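Local coordinates for protein octopine dehydrogenase (Pecten maximus, PDB 3C7A) that catalyses the reductive, NADH-dependent condensation of L-arginine with pyruvate to form D-octopine, and the reverse oxidation of octopine, at residues Gln124-Asp127 against Lys132-Ala135; Arg195-Lys198 against Glu202-Ile205; Ala214-Arg219 against Leu306-Lys311; Asn258-Ala263 against Asn267-Val272; Lys364-Asp369 against Val377-Cys382. All blocks are in the same frame, centred on the assembly; numbering follows the deposited sequence.

Contact 1 (Gln124-Asp127 against Lys132-Ala135); sequences QCRD and KAAA
Arg126, on helix 121-129, and Ala133, on the short 3-10 turn that follows it, bring their backbones within 5.6 Å of each other, CA to CA, as the chain doubles back beyond the helix end. Ala133 carries most of the contact. Its CB points toward the helix and settles on the backbone rather than on a side-chain tip, 4.1 Å from Arg126 CA and 4.3 Å from Cys125 O. The second methylene of Arg126 adds a flank, with CG 4.4 Å from Ala133 CB. That branch lies anti to its own carbonyl carbon (chi1 -79°), and the rest of the chain runs on nearly extended, past the alanine, until NH1 and NH2 make weak hydrogen bonds to the backbone oxygens of Ile394 and Leu395 in helix 391-396. Helix 121-129 is the crossover helix of a beta-alpha-beta unit between the parallel, neighbouring strands 111-114 and 137-141 of the nucleotide-binding sheet, and Ala133 packs where the chain leaves the helix to enter the second strand. The 3-10 turn is fastened by a backbone bond of 3.1 Å from Ala135 N to Lys132 O. Cys125 touches more loosely, SG remaining 5.1 Å from Ala133 CB, while its side chain meets Phe99 of helix 95-102. From the same turn, Lys132 NZ forms a salt bridge with Asp108 and a hydrogen bond to Val106 O.

Contact 2 (Arg195-Lys198 against Glu202-Ile205); sequences RLAK and EMLI
Glu202 reaches back from the first turn of helix 200-205 to the chain that leads into it, and its carboxylate rests on Ala197 and Lys198. This is the tight part of the contact. Lys198 N donates to Glu202 OE1 at 3.3 Å, a long and bent bond (N-H...O 137°) that meets the oxygen on its syn side, tilted 30° from the carboxylate plane. The same OE1 lies 3.4 Å from Lys198 CB, and OE2 comes 4.1 Å from Ala197 CB, so both oxygens bear on the corner of the chain. CG of Glu202 stands anti to the backbone N (chi1 176°) and the extended chain beyond it spans the gap. Replacing Glu202 by an alanine would probably leave Lys198 N without this acceptor and the methyl of Ala197 facing a gap. The apolar side is looser: Met203, bent at its thioether, brings CE only to 4.5 Å from Ala197 CB. Solvent lies towards Lys198, whose chain leads away from the helix and ends in a salt bridge with Asp271; NZ stays 6.3 Å from Glu202 OE1. A bound 1,2-ethanediol sits beside the glutamate. The whole forms a strand-to-helix junction, in which strand 193-196, paired in parallel with strand 156-171, hands the chain to the helix that leads to Met206, a residue of the L-arginine site.

Contact 3 (Ala214-Arg219 against Leu306-Lys311); sequences AILFGR and LVHPVK
His308 projects its imidazole onto one side of helix 211-220, where Ile215, Leu216 and Arg219 receive it. The helix belongs to the alpha-helical domain of the opine dehydrogenases and carries the active-site residue His212 in its first turn, one turn before Ile215. The 306-311 segment approaches as an extended chain. Its first residue, Leu306, is tied by backbone bonding to Phe234 and leads to the one residue that does most of the touching. His308 points toward the helix, its CG anti to the carbonyl carbon (chi1 -82°), which brings the ring up to Leu216 and Arg219. Leu216 comes to the ring edge, near its plane: CD2 of the leucine is 4.1 Å from CD2 of the histidine, and the leucine and histidine run antiparallel alongside one another. Ile215 O also lies at the edge, 4.5 Å from His308 NE2, and the CG2 methyl of Ile215 is equally far from that nitrogen. The aliphatic root of Arg219 approaches obliquely, CB 4.4 Å from NE2. Elsewhere the ring makes edge-to-face stacks with Phe234 and Trp220, while ND1 has weak hydrogen bonds to Pro232 O and Leu233 O, so ND1 is held, weakly, by the 232-233 backbone. Next comes Pro309, bonded through its backbone to Asp320, and then strand 310-313 begins, Lys311 pairing with Ala318 of the antiparallel strand 316-319. Of these later residues Pro309 lies nearest the helix, with its ring CD 5.4 Å from Leu216 CD2.

Contact 4 (Asn258-Ala263 against Asn267-Val272); sequences NAIMAA and NDLSDV
Asp268 OD1 is gripped twice by Ser270, the residue whose backbone N also lies 4.2 Å from Met261 SD across the contact. Ser270 OG donates at 2.8 Å to the syn side of Asp268 OD1, close to the carboxylate plane, whereas Ser270 N reaches the same OD1 at 3.2 Å from above that plane. The second bond makes an Asx turn, and the pair fixes the rotation of the carboxylate just ahead of a type I beta turn from Leu269 to Val272. Met261 then clamps the loop to the helix. Its CG stands beside the backbone N, anti to the carbonyl carbon (chi1 -74°), and the chain runs out over the loop backbone, with CG 3.4 Å from Asn267 O. The sulfur accepts a weak hydrogen bond from Leu269 N, 3.6 Å from SD and fairly straight at 153°, so thioether and peptide meet as polar partners as well as by packing. Met261 also crosses the CB of Leu269 at a slant. On the buried side Ile260 CD1 touches Leu269 CD2 at 4.4 Å. A water 3.0 Å from both Met261 O and Asn267 O lies between the two carbonyls and can donate to them, though it has other acceptors within reach. Asn267 itself is held by ND2 to Cys264 O and, weakly, by OD1 to His199. The contact folds the chain back on the C-terminal end of helix 240-263, and the returning loop, before it enters helix 275-282, lies against helix 200-205, where Val272 meets Ile205.

Contact 5 (Lys364-Asp369 against Val377-Cys382); sequences KEYLVD and VATTRC
Tyr366 overlaps the methyl of Thr380 with its CD1-CE1 bond, CG2 standing 3.7 Å from CD1 and 3.8 Å from CE1. The methyl approaches obliquely. Thr380 is turned for this by its own hydroxyl: OG1 occupies the crowded position between the backbone N and carbonyl carbon (chi1 69°), from which it donates to Val377 O at 2.9 Å, tilted 23° from the carbonyl plane, while CG2 is presented to the tyrosine. Both segments belong to the long loop between helices 349-362 and 391-396. It turns back on itself like a hairpin without regular strands, Glu365 pairing with Asp376 and Tyr366 with Gly374, so that Tyr366 and Val377 come within 5.1 Å, CA to CA. Putting an alanine at Thr380 would probably cost the ring its CG2 neighbour and Val377 O its hydroxyl donor, setting the 377-380 turn freer to move. At the far end of the ring a water in its plane joins Tyr366 OH, 2.7 Å away, to Thr379 OG1, to which it donates at 3.0 Å. Thr379 stands roughly perpendicular to the tyrosine side chain, and its OG1 also bonds to Asp376 O. Ile330 and Ile335 of helix 330-344 pack on the Tyr366 side chain, while Arg381 NH1 reaches Ala119 O.

From the N terminus, contact 1 closes a short loop where the crossover helix 121-129 turns towards strand 137-141 of the nucleotide-binding sheet. Contact 2 follows in series, closing the turn from strand 193-196 into helix 200-205. Contact 3 closes a loop of 86 intervening residues and joins helix 211-220 to the hairpin 310-319; contact 4 is nested within that loop, at the end of helix 240-263. Contacts 2 and 4 nevertheless touch, their centres 12 Å apart. Contact 5 comes last, closing a seven-residue loop between helices 349-362 and 391-396, and reaches back to contact 1 through a probable hydrogen bond between Arg381 and Gln124. No two contacts cross.

Contact 1 (Gln124-Asp127 against Lys132-Ala135)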
# COMPACT_ATOMS: atom_id res chain seq x y z
N GLN A 124 -6.81 -11.95 -1.71
CA GLN A 124 -8.18 -11.47 -1.49
C GLN A 124 -9.02 -11.47 -2.79
O GLN A 124 -10.18 -11.88 -2.77
CB GLN A 124 -8.16 -10.07 -0.86
CG GLN A 124 -9.53 -9.52 -0.44
CD GLN A 124 -9.45 -8.17 0.26
OE1 GLN A 124 -8.80 -7.24 -0.22
NE2 GLN A 124 -10.11 -8.06 1.41
N CYS A 125 -8.41 -11.02 -3.88
CA CYS A 125 -9.05 -10.98 -5.20
C CYS A 125 -9.44 -12.38 -5.70
O CYS A 125 -10.53 -12.57 -6.25
CB CYS A 125 -8.13 -10.29 -6.22
SG CYS A 125 -8.86 -9.97 -7.86
N ARG A 126 -8.55 -13.35 -5.49
CA ARG A 126 -8.78 -14.74 -5.89
C ARG A 126 -9.96 -15.39 -5.15
O ARG A 126 -10.75 -16.12 -5.76
CB ARG A 126 -7.51 -15.58 -5.70
CG ARG A 126 -6.45 -15.41 -6.79
CD ARG A 126 -5.11 -16.04 -6.39
NE ARG A 126 -4.22 -16.24 -7.53
CZ ARG A 126 -2.93 -16.53 -7.45
NH1 ARG A 126 -2.34 -16.66 -6.26
NH2 ARG A 126 -2.21 -16.70 -8.55
N ASP A 127 -10.07 -15.11 -3.86
CA ASP A 127 -11.13 -15.68 -3.01
C ASP A 127 -12.54 -15.21 -3.40
O ASP A 127 -13.47 -16.01 -3.45
CB ASP A 127 -10.86 -15.37 -1.53
CG ASP A 127 -11.87 -16.02 -0.59
OD1 ASP A 127 -11.79 -17.25 -0.37
OD2 ASP A 127 -12.74 -15.29 -0.07
N LYS A 132 -13.27 -16.49 -12.29
CA LYS A 132 -13.04 -15.26 -13.07
C LYS A 132 -11.63 -14.68 -12.89
O LYS A 132 -11.09 -14.05 -13.80
CB LYS A 132 -14.11 -14.22 -12.72
CG LYS A 132 -13.98 -12.85 -13.42
CD LYS A 132 -14.36 -12.88 -14.90
CE LYS A 132 -15.87 -12.82 -15.11
NZ LYS A 132 -16.22 -12.49 -16.52
N ALA A 133 -11.03 -14.92 -11.72
CA ALA A 133 -9.70 -14.40 -11.39
C ALA A 133 -8.56 -15.00 -12.22
O ALA A 133 -7.44 -14.47 -12.23
CB ALA A 133 -9.42 -14.58 -9.89
N ALA A 134 -8.84 -16.10 -12.92
CA ALA A 134 -7.85 -16.74 -13.80
C ALA A 134 -7.88 -16.18 -15.23
O ALA A 134 -6.99 -16.48 -16.04
CB ALA A 134 -8.05 -18.26 -13.81
N ALA A 135 -8.90 -15.38 -15.54
CA ALA A 135 -9.04 -14.76 -16.86
C ALA A 135 -8.46 -13.34 -16.93
O ALA A 135 -7.82 -12.99 -17.92
CB ALA A 135 -10.51 -14.76 -17.29

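Contact 2 (Arg195-Lys198 against Glu202-Ile205)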
# COMPACT_ATOMS: atom_id res chain seq x y z
N ARG A 195 8.34 1.43 -14.40
CA ARG A 195 9.02 0.19 -14.80
C ARG A 195 8.36 -1.05 -14.18
O ARG A 195 7.57 -0.93 -13.24
CB ARG A 195 10.52 0.24 -14.45
CG ARG A 195 10.83 0.11 -12.96
CD ARG A 195 12.32 0.26 -12.66
NE ARG A 195 12.63 -0.02 -11.26
CZ ARG A 195 12.54 0.87 -10.27
NH1 ARG A 195 12.15 2.12 -10.50
NH2 ARG A 195 12.85 0.50 -9.03
N LEU A 196 8.69 -2.23 -14.71
CA LEU A 196 8.15 -3.50 -14.20
C LEU A 196 9.13 -4.25 -13.29
O LEU A 196 10.32 -4.37 -13.61
CB LEU A 196 7.72 -4.41 -15.36
CG LEU A 196 6.23 -4.66 -15.65
CD1 LEU A 196 5.39 -3.38 -15.63
CD2 LEU A 196 6.07 -5.39 -16.97
N ALA A 197 8.62 -4.76 -12.17
CA ALA A 197 9.40 -5.60 -11.25
C ALA A 197 9.41 -7.07 -11.71
O ALA A 197 8.62 -7.45 -12.58
CB ALA A 197 8.86 -5.47 -9.83
N LYS A 198 10.28 -7.87 -11.10
CA LYS A 198 10.49 -9.27 -11.51
C LYS A 198 9.42 -10.27 -11.04
O LYS A 198 9.05 -11.18 -11.79
CB LYS A 198 11.88 -9.76 -11.10
CG LYS A 198 13.02 -9.26 -11.97
CD LYS A 198 14.36 -9.79 -11.48
CE LYS A 198 15.49 -9.50 -12.46
NZ LYS A 198 15.84 -8.05 -12.53
N GLU A 202 8.34 -10.46 -4.55
CA GLU A 202 9.39 -9.44 -4.38
C GLU A 202 8.77 -8.13 -3.88
O GLU A 202 9.26 -7.54 -2.92
CB GLU A 202 10.14 -9.21 -5.70
CG GLU A 202 11.19 -8.10 -5.67
CD GLU A 202 11.49 -7.50 -7.04
OE1 GLU A 202 11.46 -8.23 -8.05
OE2 GLU A 202 11.78 -6.28 -7.10
N MET A 203 7.69 -7.71 -4.54
CA MET A 203 6.95 -6.49 -4.19
C MET A 203 6.34 -6.57 -2.79
O MET A 203 6.32 -5.58 -2.05
CB MET A 203 5.87 -6.21 -5.25
CG MET A 203 4.99 -4.97 -5.01
SD MET A 203 5.82 -3.37 -5.10
CE MET A 203 6.34 -3.31 -6.82
N LEU A 204 5.85 -7.76 -2.42
CA LEU A 204 5.22 -8.00 -1.12
C LEU A 204 6.16 -7.74 0.06
O LEU A 204 5.82 -6.98 0.97
CB LEU A 204 4.64 -9.43 -1.06
CG LEU A 204 3.65 -9.81 0.06
CD1 LEU A 204 2.69 -10.90 -0.41
CD2 LEU A 204 4.35 -10.23 1.35
N ILE A 205 7.35 -8.35 0.05
CA ILE A 205 8.25 -8.27 1.21
C ILE A 205 9.12 -7.01 1.26
O ILE A 205 9.56 -6.61 2.34
CB ILE A 205 9.09 -9.57 1.43
CG1 ILE A 205 10.40 -9.54 0.62
CG2 ILE A 205 8.27 -10.83 1.14
CD1 ILE A 205 11.56 -10.19 1.35

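Contact 3 (Ala214-Arg219 against Leu306-Lys311)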
# COMPACT_ATOMS: atom_id res chain seq x y z
N ALA A 214 8.90 -0.52 14.91
CA ALA A 214 10.22 -0.58 15.55
C ALA A 214 10.66 0.75 16.17
O ALA A 214 11.32 0.77 17.21
CB ALA A 214 11.27 -1.09 14.56
N ILE A 215 10.29 1.85 15.52
CA ILE A 215 10.62 3.20 16.00
C ILE A 215 9.81 3.57 17.25
O ILE A 215 10.33 4.22 18.17
CB ILE A 215 10.44 4.27 14.87
CG1 ILE A 215 11.49 4.05 13.77
CG2 ILE A 215 10.53 5.70 15.42
CD1 ILE A 215 11.21 4.78 12.46
N LEU A 216 8.55 3.14 17.29
CA LEU A 216 7.69 3.35 18.46
C LEU A 216 8.12 2.50 19.67
O LEU A 216 8.05 2.96 20.81
CB LEU A 216 6.22 3.08 18.11
CG LEU A 216 5.49 4.07 17.18
CD1 LEU A 216 4.21 3.46 16.64
CD2 LEU A 216 5.20 5.40 17.88
N PHE A 217 8.56 1.27 19.40
CA PHE A 217 9.05 0.36 20.44
C PHE A 217 10.39 0.82 21.03
O PHE A 217 10.65 0.63 22.22
CB PHE A 217 9.18 -1.07 19.89
CG PHE A 217 9.69 -2.08 20.89
CD1 PHE A 217 8.85 -2.60 21.87
CD2 PHE A 217 11.01 -2.51 20.84
CE1 PHE A 217 9.33 -3.54 22.79
CE2 PHE A 217 11.50 -3.45 21.76
CZ PHE A 217 10.65 -3.96 22.74
N GLY A 218 11.23 1.43 20.19
CA GLY A 218 12.54 1.93 20.62
C GLY A 218 12.49 3.05 21.65
O GLY A 218 13.38 3.16 22.49
N ARG A 219 11.44 3.86 21.58
CA ARG A 219 11.30 5.04 22.45
C ARG A 219 10.39 4.81 23.66
O ARG A 219 10.69 5.29 24.76
CB ARG A 219 10.83 6.25 21.63
CG ARG A 219 10.68 7.57 22.40
CD ARG A 219 12.02 8.13 22.85
NE ARG A 219 11.87 9.36 23.64
CZ ARG A 219 11.70 9.39 24.97
NH1 ARG A 219 11.67 8.26 25.67
NH2 ARG A 219 11.57 10.55 25.59
N LEU A 306 10.58 16.44 11.93
CA LEU A 306 9.43 15.53 12.09
C LEU A 306 9.40 14.90 13.48
O LEU A 306 10.40 14.34 13.94
CB LEU A 306 9.45 14.46 10.99
CG LEU A 306 9.68 14.89 9.53
CD1 LEU A 306 9.85 13.68 8.62
CD2 LEU A 306 8.56 15.80 9.01
N VAL A 307 8.24 14.97 14.14
CA VAL A 307 8.10 14.55 15.55
C VAL A 307 7.00 13.50 15.81
O VAL A 307 6.17 13.23 14.94
CB VAL A 307 7.86 15.77 16.50
CG1 VAL A 307 9.09 16.67 16.57
CG2 VAL A 307 6.62 16.57 16.09
N HIS A 308 7.02 12.93 17.02
CA HIS A 308 6.02 11.97 17.50
C HIS A 308 4.63 12.61 17.71
O HIS A 308 4.54 13.81 17.99
CB HIS A 308 6.48 11.34 18.82
CG HIS A 308 7.44 10.21 18.66
ND1 HIS A 308 8.80 10.39 18.58
CD2 HIS A 308 7.24 8.87 18.59
CE1 HIS A 308 9.40 9.21 18.46
NE2 HIS A 308 8.47 8.28 18.46
N PRO A 309 3.55 11.81 17.59
CA PRO A 309 2.22 12.28 17.99
C PRO A 309 2.00 12.22 19.51
O PRO A 309 2.27 11.18 20.13
CB PRO A 309 1.27 11.31 17.27
CG PRO A 309 2.06 10.06 17.10
CD PRO A 309 3.51 10.44 17.04
N VAL A 310 1.54 13.32 20.10
CA VAL A 310 1.38 13.45 21.56
C VAL A 310 0.05 14.09 21.99
O VAL A 310 -0.70 14.61 21.15
CB VAL A 310 2.56 14.24 22.21
CG1 VAL A 310 3.88 13.48 22.09
CG2 VAL A 310 2.68 15.65 21.63
N LYS A 311 -0.24 14.04 23.30
CA LYS A 311 -1.43 14.68 23.89
C LYS A 311 -1.16 15.25 25.29
O LYS A 311 -0.20 14.85 25.96
CB LYS A 311 -2.62 13.71 23.92
CG LYS A 311 -2.43 12.47 24.79
CD LYS A 311 -3.62 11.53 24.68
CE LYS A 311 -3.40 10.27 25.51
NZ LYS A 311 -4.54 9.32 25.39

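Contact 4 (Asn258-Ala263 against Asn267-Val272)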
# COMPACT_ATOMS: atom_id res chain seq x y z
N ASN A 258 15.45 -16.64 0.01
CA ASN A 258 16.37 -17.71 -0.39
C ASN A 258 15.77 -19.11 -0.28
O ASN A 258 16.09 -19.99 -1.08
CB ASN A 258 17.68 -17.64 0.42
CG ASN A 258 18.60 -16.52 -0.03
OD1 ASN A 258 18.59 -16.10 -1.20
ND2 ASN A 258 19.42 -16.02 0.89
N ALA A 259 14.89 -19.30 0.70
CA ALA A 259 14.23 -20.59 0.93
C ALA A 259 13.19 -20.93 -0.14
O ALA A 259 13.01 -22.10 -0.49
CB ALA A 259 13.60 -20.62 2.32
N ILE A 260 12.50 -19.90 -0.64
CA ILE A 260 11.48 -20.07 -1.69
C ILE A 260 12.12 -20.46 -3.04
O ILE A 260 11.60 -21.34 -3.74
CB ILE A 260 10.60 -18.80 -1.85
CG1 ILE A 260 9.82 -18.51 -0.55
CG2 ILE A 260 9.63 -18.94 -3.03
CD1 ILE A 260 9.25 -17.11 -0.45
N MET A 261 13.23 -19.82 -3.38
CA MET A 261 13.95 -20.08 -4.63
C MET A 261 14.54 -21.49 -4.72
O MET A 261 14.58 -22.09 -5.79
CB MET A 261 15.05 -19.03 -4.86
CG MET A 261 14.54 -17.66 -5.29
SD MET A 261 15.85 -16.53 -5.84
CE MET A 261 16.59 -16.05 -4.29
N ALA A 262 14.99 -22.01 -3.58
CA ALA A 262 15.56 -23.36 -3.50
C ALA A 262 14.50 -24.46 -3.62
O ALA A 262 14.76 -25.51 -4.20
CB ALA A 262 16.36 -23.52 -2.22
N ALA A 263 13.32 -24.20 -3.07
CA ALA A 263 12.23 -25.18 -3.05
C ALA A 263 11.38 -25.16 -4.33
O ALA A 263 10.83 -26.19 -4.72
CB ALA A 263 11.35 -24.98 -1.82
N ASN A 267 11.39 -19.37 -10.12
CA ASN A 267 10.87 -18.12 -9.56
C ASN A 267 12.01 -17.19 -9.12
O ASN A 267 12.75 -17.51 -8.19
CB ASN A 267 9.92 -18.41 -8.39
CG ASN A 267 8.70 -19.25 -8.79
OD1 ASN A 267 7.63 -18.71 -9.05
ND2 ASN A 267 8.88 -20.57 -8.84
N ASP A 268 12.14 -16.06 -9.81
CA ASP A 268 13.26 -15.14 -9.61
C ASP A 268 12.98 -14.05 -8.57
O ASP A 268 12.24 -13.09 -8.83
CB ASP A 268 13.67 -14.50 -10.96
CG ASP A 268 15.02 -13.79 -10.90
OD1 ASP A 268 15.67 -13.77 -9.83
OD2 ASP A 268 15.43 -13.23 -11.94
N LEU A 269 13.60 -14.20 -7.40
CA LEU A 269 13.45 -13.24 -6.29
C LEU A 269 14.78 -12.57 -5.91
O LEU A 269 14.97 -12.15 -4.77
CB LEU A 269 12.82 -13.93 -5.07
CG LEU A 269 11.30 -14.09 -4.96
CD1 LEU A 269 10.74 -15.14 -5.92
CD2 LEU A 269 10.89 -14.41 -3.53
N SER A 270 15.68 -12.45 -6.89
CA SER A 270 17.05 -11.97 -6.65
C SER A 270 17.19 -10.45 -6.40
O SER A 270 18.25 -10.00 -5.96
CB SER A 270 17.99 -12.40 -7.78
OG SER A 270 17.56 -11.87 -9.03
N ASP A 271 16.20 -9.65 -6.76
CA ASP A 271 16.18 -8.19 -6.50
C ASP A 271 15.73 -7.73 -5.05
O ASP A 271 15.66 -6.58 -4.77
CB ASP A 271 15.38 -7.44 -7.60
CG ASP A 271 16.17 -7.23 -8.93
OD1 ASP A 271 17.22 -7.78 -9.10
OD2 ASP A 271 15.72 -6.52 -9.81
N VAL A 272 15.40 -8.68 -4.20
CA VAL A 272 15.28 -8.44 -2.76
C VAL A 272 16.65 -8.08 -2.10
O VAL A 272 17.57 -8.86 -2.14
CB VAL A 272 14.61 -9.65 -2.00
CG1 VAL A 272 14.62 -9.46 -0.48
CG2 VAL A 272 13.18 -9.96 -2.50
O HOH W 1 13.79 -20.30 -8.07

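Contact 5 (Lys364-Asp369 against Val377-Cys382)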
# COMPACT_ATOMS: atom_id res chain seq x y z
N LYS A 364 -6.02 -5.71 20.40
CA LYS A 364 -6.36 -6.78 19.46
C LYS A 364 -5.49 -8.03 19.69
O LYS A 364 -4.49 -7.96 20.40
CB LYS A 364 -6.21 -6.29 18.01
CG LYS A 364 -7.07 -5.08 17.63
CD LYS A 364 -8.54 -5.44 17.48
CE LYS A 364 -9.37 -4.21 17.11
NZ LYS A 364 -10.83 -4.51 17.07
N GLU A 365 -5.89 -9.15 19.09
CA GLU A 365 -5.17 -10.42 19.24
C GLU A 365 -5.11 -11.19 17.91
O GLU A 365 -6.15 -11.52 17.33
CB GLU A 365 -5.82 -11.29 20.33
CG GLU A 365 -4.98 -12.48 20.77
CD GLU A 365 -5.73 -13.42 21.72
OE1 GLU A 365 -6.85 -13.85 21.38
OE2 GLU A 365 -5.18 -13.73 22.80
N TYR A 366 -3.89 -11.48 17.45
CA TYR A 366 -3.68 -12.20 16.19
C TYR A 366 -2.82 -13.47 16.35
O TYR A 366 -3.16 -14.52 15.81
CB TYR A 366 -3.05 -11.29 15.13
CG TYR A 366 -3.74 -9.96 14.91
CD1 TYR A 366 -4.99 -9.89 14.29
CD2 TYR A 366 -3.14 -8.76 15.31
CE1 TYR A 366 -5.63 -8.67 14.09
CE2 TYR A 366 -3.77 -7.54 15.11
CZ TYR A 366 -5.01 -7.50 14.50
OH TYR A 366 -5.63 -6.28 14.30
N LEU A 367 -1.71 -13.35 17.07
CA LEU A 367 -0.75 -14.45 17.25
C LEU A 367 -0.72 -14.95 18.70
O LEU A 367 -0.63 -14.15 19.63
CB LEU A 367 0.65 -14.00 16.81
CG LEU A 367 1.78 -15.03 16.67
CD1 LEU A 367 1.62 -15.87 15.41
CD2 LEU A 367 3.14 -14.33 16.67
N VAL A 368 -0.81 -16.27 18.87
CA VAL A 368 -0.80 -16.90 20.20
C VAL A 368 0.12 -18.13 20.22
O VAL A 368 -0.07 -19.08 19.45
CB VAL A 368 -2.23 -17.32 20.66
CG1 VAL A 368 -2.20 -17.98 22.04
CG2 VAL A 368 -3.19 -16.13 20.67
N ASP A 369 1.13 -18.09 21.10
CA ASP A 369 2.11 -19.18 21.27
C ASP A 369 2.77 -19.66 19.97
O ASP A 369 3.07 -20.84 19.80
CB ASP A 369 1.48 -20.37 22.03
CG ASP A 369 1.35 -20.12 23.53
OD1 ASP A 369 2.31 -19.61 24.15
OD2 ASP A 369 0.29 -20.45 24.09
N VAL A 377 -8.31 -12.91 14.19
CA VAL A 377 -7.54 -13.44 13.05
C VAL A 377 -8.27 -13.33 11.69
O VAL A 377 -7.63 -13.29 10.64
CB VAL A 377 -7.03 -14.89 13.32
CG1 VAL A 377 -8.15 -15.93 13.16
CG2 VAL A 377 -5.84 -15.23 12.43
N ALA A 378 -9.60 -13.28 11.73
CA ALA A 378 -10.42 -13.23 10.51
C ALA A 378 -10.46 -11.85 9.84
O ALA A 378 -11.01 -11.70 8.75
CB ALA A 378 -11.84 -13.73 10.80
N THR A 379 -9.89 -10.84 10.51
CA THR A 379 -9.83 -9.48 9.96
C THR A 379 -8.50 -9.16 9.27
O THR A 379 -8.23 -8.00 8.93
CB THR A 379 -10.13 -8.41 11.05
OG1 THR A 379 -9.18 -8.53 12.12
CG2 THR A 379 -11.54 -8.56 11.60
N THR A 380 -7.68 -10.19 9.04
CA THR A 380 -6.37 -10.04 8.39
C THR A 380 -6.36 -10.59 6.95
O THR A 380 -7.38 -11.08 6.46
CB THR A 380 -5.22 -10.69 9.20
OG1 THR A 380 -5.36 -12.12 9.18
CG2 THR A 380 -5.21 -10.20 10.65
N ARG A 381 -5.20 -10.52 6.30
CA ARG A 381 -5.03 -10.96 4.91
C ARG A 381 -4.02 -12.11 4.73
O ARG A 381 -3.54 -12.34 3.61
CB ARG A 381 -4.61 -9.78 4.03
CG ARG A 381 -5.75 -8.93 3.49
CD ARG A 381 -5.16 -7.68 2.84
NE ARG A 381 -6.03 -7.10 1.82
CZ ARG A 381 -5.69 -6.07 1.05
NH1 ARG A 381 -4.50 -5.49 1.16
NH2 ARG A 381 -6.56 -5.61 0.15
N CYS A 382 -3.68 -12.82 5.81
CA CYS A 382 -2.77 -13.96 5.72
C CYS A 382 -3.36 -15.08 4.85
O CYS A 382 -4.57 -15.31 4.90
CB CYS A 382 -2.37 -14.47 7.12
SG CYS A 382 -3.71 -15.20 8.12
O HOH W 2 -8.05 -5.97 13.09